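Local coordinates for uncharacterized protein from DUF35 family (Sulfolobus solfataricus, PDB 3IRB), which is of unknown function but binds a zinc ion in a zinc ribbon joined to an OB-fold domain and may bind acyl-CoA, at residues S12-R15 with W16-V19; V19-A22 with E23-Y27. All blocks are in the same frame, centred on the assembly; numbering follows the deposited sequence.

Both contacts lie on one helix, 12-28, the first helix of the modelled chain. Contact 1 takes its first two turns and contact 2 the turns that follow. They meet at Val19, which belongs to both, and their centres are about 11 Å apart. Each is a local contact along the helix surface. Contact 1 rests on strands 83-92 and 98-109. Contact 2 rests on strand 114-123, on Trp138 and Pro139, and at its far end on helix 30-41. The helix thus runs along strands of the OB-fold region and hands over to the second helix. Both contacts are away from the zinc site formed by Cys50, Cys53, Cys64 and Cys67.

Contact 1: S12-R15 with W16-V19; sequences SLLR and WYDV
Trp16 N, Tyr17 N, Asp18 N and Val19 N bond back to the carbonyls of Ser12, Leu13, Leu14 and Arg15. These are the i to i+4 bonds of the opening turns of an alpha helix, 12-28. Asp18 N to Leu14 O is 2.9 Å and Val19 N to Arg15 O is 3.1 Å. The bonds are fairly straight at hydrogen, and the donors sit somewhat off the carbonyl planes. At the start of the helix, Leu13 N and Leu14 N bond to the carboxylate of Asp94, OD1 and OD2 respectively.

The main side-chain contact is a cation-pi pair. Arg15 CZ lies 4.5 Å from the centre of the six-membered ring of Trp16, almost on the ring normal. The two planes are nearly perpendicular, 82° apart, so the guanidinium is not stacked flat. NH1 leads, coming over one face of the indole, 3.4 Å from Trp16 CH2. The chain of Arg15 leaves with CG anti to the backbone N (chi1 -175°), then bends at chi2 (-106°), which turns its end forward along the helix, over the Trp16 ring and beside Val19. Val19 CG2 lies over the centre of one guanidinium face, 3.5 Å from Arg15 CZ. Arg15 is thus held by an aromatic face at NH1 and a methyl group against its flat side.

Trp16 also packs on Ile90 and Ile105, so the indole links the arginine to strands 83-92 and 98-109. Leu13 packs on Ile90 and Val103. Round the helix, Leu14 CD1 reaches the ring of Tyr17 at an oblique angle, with CD2 of the tyrosine 3.9 Å away. The same methyl, Leu14 CD1, lies 4.0 Å from Asp18 OD1.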
loop_
_atom_site.group_PDB
_atom_site.type_symbol
_atom_site.label_atom_id
_atom_site.label_comp_id
_atom_site.label_asym_id
_atom_site.label_seq_id
_atom_site.Cartn_x
_atom_site.Cartn_y
_atom_site.Cartn_z
ATOM N N SER A 12 8.029 7.551 16.496
ATOM C CA SER A 12 7.801 6.512 15.526
ATOM C C SER A 12 6.672 6.830 14.533
ATOM O O SER A 12 6.745 6.370 13.396
ATOM C CB SER A 12 7.570 5.162 16.223
ATOM O OG SER A 12 6.395 5.195 16.982
ATOM N N LEU A 13 5.642 7.586 14.947
ATOM C CA LEU A 13 4.549 7.892 14.021
ATOM C C LEU A 13 5.079 8.834 12.917
ATOM O O LEU A 13 4.847 8.605 11.737
ATOM C CB LEU A 13 3.302 8.447 14.711
ATOM C CG LEU A 13 2.480 7.440 15.538
ATOM C CD1 LEU A 13 1.573 8.195 16.503
ATOM C CD2 LEU A 13 1.668 6.488 14.625
ATOM N N LEU A 14 5.890 9.801 13.296
ATOM C CA LEU A 14 6.408 10.727 12.300
ATOM C C LEU A 14 7.431 10.004 11.432
ATOM O O LEU A 14 7.458 10.214 10.226
ATOM C CB LEU A 14 7.009 11.976 12.887
ATOM C CG LEU A 14 7.487 13.005 11.831
ATOM C CD1 LEU A 14 6.374 13.418 10.930
ATOM C CD2 LEU A 14 8.097 14.244 12.506
ATOM N N ARG A 15 8.243 9.137 12.039
ATOM C CA ARG A 15 9.217 8.368 11.266
ATOM C C ARG A 15 8.514 7.557 10.184
ATOM O O ARG A 15 8.981 7.498 9.032
ATOM C CB ARG A 15 10.031 7.437 12.159
ATOM C CG ARG A 15 11.181 6.649 11.450
ATOM C CD ARG A 15 10.885 5.128 11.211
ATOM N NE ARG A 15 11.898 4.485 10.345
ATOM C CZ ARG A 15 11.663 3.458 9.518
ATOM N NH1 ARG A 15 10.442 2.937 9.419
ATOM N NH2 ARG A 15 12.641 2.952 8.758
ATOM N N TRP A 16 7.440 6.878 10.565
ATOM C CA TRP A 16 6.716 6.039 9.612
ATOM C C TRP A 16 6.056 6.936 8.544
ATOM O O TRP A 16 6.012 6.581 7.367
ATOM C CB TRP A 16 5.712 5.073 10.286
ATOM C CG TRP A 16 6.379 3.819 10.811
ATOM C CD1 TRP A 16 6.597 3.484 12.112
ATOM C CD2 TRP A 16 6.947 2.767 10.027
ATOM N NE1 TRP A 16 7.283 2.301 12.188
ATOM C CE2 TRP A 16 7.496 1.830 10.922
ATOM C CE3 TRP A 16 7.059 2.533 8.644
ATOM C CZ2 TRP A 16 8.124 0.663 10.484
ATOM C CZ3 TRP A 16 7.683 1.367 8.209
ATOM C CH2 TRP A 16 8.200 0.449 9.129
ATOM N N TYR A 17 5.547 8.080 8.953
ATOM C CA TYR A 17 5.004 9.031 7.965
ATOM C C TYR A 17 6.095 9.397 6.933
ATOM O O TYR A 17 5.861 9.391 5.729
ATOM C CB TYR A 17 4.456 10.263 8.656
ATOM C CG TYR A 17 3.990 11.313 7.693
ATOM C CD1 TYR A 17 2.817 11.131 6.965
ATOM C CD2 TYR A 17 4.732 12.458 7.480
ATOM C CE1 TYR A 17 2.383 12.089 6.056
ATOM C CE2 TYR A 17 4.303 13.422 6.584
ATOM C CZ TYR A 17 3.127 13.228 5.879
ATOM O OH TYR A 17 2.709 14.178 4.983
ATOM N N ASP A 18 7.284 9.682 7.429
ATOM C CA ASP A 18 8.406 10.069 6.568
ATOM C C ASP A 18 8.766 9.007 5.546
ATOM O O ASP A 18 8.950 9.320 4.383
ATOM C CB ASP A 18 9.620 10.419 7.418
ATOM C CG ASP A 18 9.487 11.745 8.092
ATOM O OD1 ASP A 18 8.604 12.541 7.694
ATOM O OD2 ASP A 18 10.277 11.979 9.019
ATOM N N VAL A 19 8.855 7.758 5.991
ATOM C CA VAL A 19 9.156 6.637 5.120
ATOM C C VAL A 19 8.070 6.469 4.056
ATOM O O VAL A 19 8.375 6.319 2.865
ATOM C CB VAL A 19 9.288 5.310 5.932
ATOM C CG1 VAL A 19 9.238 4.082 4.986
ATOM C CG2 VAL A 19 10.545 5.338 6.778
#

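Contact 2: V19-A22 with E23-Y27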
loop_
_atom_site.group_PDB
_atom_site.type_symbol
_atom_site.label_atom_id
_atom_site.label_comp_id
_atom_site.label_asym_id
_atom_site.label_seq_id
_atom_site.Cartn_x
_atom_site.Cartn_y
_atom_site.Cartn_z
ATOM N N VAL A 19 8.855 7.758 5.991
ATOM C CA VAL A 19 9.156 6.637 5.120
ATOM C C VAL A 19 8.070 6.469 4.056
ATOM O O VAL A 19 8.375 6.319 2.865
ATOM C CB VAL A 19 9.288 5.310 5.932
ATOM C CG1 VAL A 19 9.238 4.082 4.986
ATOM C CG2 VAL A 19 10.545 5.338 6.778
HETATM N N MSE A 20 6.810 6.567 4.468
HETATM C CA MSE A 20 5.691 6.417 3.536
HETATM C C MSE A 20 5.650 7.571 2.536
HETATM O O MSE A 20 5.341 7.374 1.362
HETATM C CB MSE A 20 4.365 6.290 4.292
HETATM C CG MSE A 20 4.344 5.040 5.201
HETATM SE SE MSE A 20 3.169 5.166 6.782
HETATM C CE MSE A 20 2.030 3.902 5.911
ATOM N N GLU A 21 5.975 8.771 2.991
ATOM C CA GLU A 21 6.055 9.909 2.076
ATOM C C GLU A 21 7.216 9.772 1.068
ATOM O O GLU A 21 7.060 10.107 -0.098
ATOM C CB GLU A 21 6.166 11.228 2.822
ATOM C CG GLU A 21 4.834 11.751 3.326
ATOM C CD GLU A 21 3.817 11.977 2.207
ATOM O OE1 GLU A 21 4.033 12.866 1.355
ATOM O OE2 GLU A 21 2.803 11.258 2.185
ATOM N N ALA A 22 8.385 9.341 1.530
ATOM C CA ALA A 22 9.516 9.128 0.625
ATOM C C ALA A 22 9.101 8.185 -0.502
ATOM O O ALA A 22 9.389 8.408 -1.689
ATOM C CB ALA A 22 10.724 8.564 1.398
ATOM N N GLU A 23 8.389 7.127 -0.134
ATOM C CA GLU A 23 7.949 6.139 -1.099
ATOM C C GLU A 23 6.929 6.649 -2.105
ATOM O O GLU A 23 6.964 6.246 -3.277
ATOM C CB GLU A 23 7.460 4.885 -0.375
ATOM C CG GLU A 23 8.694 4.192 0.284
ATOM C CD GLU A 23 8.371 2.943 1.075
ATOM O OE1 GLU A 23 7.201 2.473 1.065
ATOM O OE2 GLU A 23 9.339 2.444 1.693
ATOM N N ARG A 24 6.030 7.517 -1.665
ATOM C CA ARG A 24 5.088 8.124 -2.583
ATOM C C ARG A 24 5.809 8.698 -3.808
ATOM O O ARG A 24 5.431 8.439 -4.944
ATOM C CB ARG A 24 4.308 9.232 -1.873
ATOM C CG ARG A 24 3.623 10.158 -2.782
ATOM C CD ARG A 24 2.982 11.250 -2.013
ATOM N NE ARG A 24 2.369 12.215 -2.907
ATOM C CZ ARG A 24 1.822 13.355 -2.505
ATOM N NH1 ARG A 24 1.815 13.677 -1.211
ATOM N NH2 ARG A 24 1.277 14.176 -3.402
ATOM N N TYR A 25 6.874 9.459 -3.574
ATOM C CA TYR A 25 7.568 10.111 -4.670
ATOM C C TYR A 25 8.320 9.118 -5.531
ATOM O O TYR A 25 8.330 9.275 -6.750
ATOM C CB TYR A 25 8.443 11.247 -4.172
ATOM C CG TYR A 25 7.569 12.310 -3.577
ATOM C CD1 TYR A 25 6.717 13.074 -4.403
ATOM C CD2 TYR A 25 7.538 12.521 -2.221
ATOM C CE1 TYR A 25 5.875 14.017 -3.860
ATOM C CE2 TYR A 25 6.724 13.496 -1.670
ATOM C CZ TYR A 25 5.894 14.227 -2.494
ATOM O OH TYR A 25 5.076 15.174 -1.951
ATOM N N GLU A 26 8.875 8.071 -4.923
ATOM C CA GLU A 26 9.488 6.992 -5.712
ATOM C C GLU A 26 8.477 6.352 -6.650
ATOM O O GLU A 26 8.754 6.200 -7.833
ATOM C CB GLU A 26 10.166 5.950 -4.825
ATOM C CG GLU A 26 11.408 6.540 -4.106
ATOM C CD GLU A 26 12.020 5.630 -3.028
ATOM O OE1 GLU A 26 11.647 4.437 -2.963
ATOM O OE2 GLU A 26 12.887 6.130 -2.264
ATOM N N TYR A 27 7.291 6.013 -6.130
ATOM C CA TYR A 27 6.219 5.423 -6.949
ATOM C C TYR A 27 5.664 6.383 -7.999
ATOM O O TYR A 27 5.083 5.946 -8.989
ATOM C CB TYR A 27 5.054 4.958 -6.075
ATOM C CG TYR A 27 5.398 3.733 -5.229
ATOM C CD1 TYR A 27 5.885 2.571 -5.819
ATOM C CD2 TYR A 27 5.228 3.750 -3.850
ATOM C CE1 TYR A 27 6.214 1.461 -5.050
ATOM C CE2 TYR A 27 5.531 2.641 -3.083
ATOM C CZ TYR A 27 6.032 1.513 -3.680
ATOM O OH TYR A 27 6.332 0.424 -2.884
HETATM O O HOH W 1 0.925 11.833 0.751
HETATM O O HOH W 2 4.854 15.211 0.672
#
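Glu21 sets out with CG anti to its carbonyl carbon (chi1 -81°), and a bend at chi2 (-59°) turns the carboxylate toward Arg24 and Tyr25. Arg24 instead runs extended from CG to NE, alongside Glu21 and pointing the same way. Together they make an i to i+3 salt bridge on the alpha helix 12-28. It is long: Glu21 OE1 to Arg24 NH1 is 3.5 Å, and the hydrogen bond within it is weak. OE1 approaches the guanidinium at its edge, with the two planes 80° apart.

A water supplements the pair. It donates to Glu21 OE1 and is 2.6 Å from Tyr25 OH, lying at the edge of the tyrosine ring. Tyr25 OH also sits above one face of the Arg24 guanidinium, and Tyr25 CD2 is 3.3 Å from Glu21 O.

On another side, Glu23 lies beside Val19, its OE2 3.7 Å from Val19 CG1, and it also touches Leu118. With an alanine here the carboxylate and its stem are gone, which would probably leave a gap beside Val19 CG1 and Leu118. Met20, present as selenomethionine, packs on Leu118, Tyr120 and Pro139. Met20 O accepts from both Arg24 N, at 3.1 Å, and Trp138 NE1, which ties the helix to the segment after strand 132-135. Because the direct bridge between Glu21 and Arg24 is long and its hydrogen bond weak, the attraction between the charges is probably modest, and the water shared by Glu21 OE1 and Tyr25 OH gives the carboxylate a further partner.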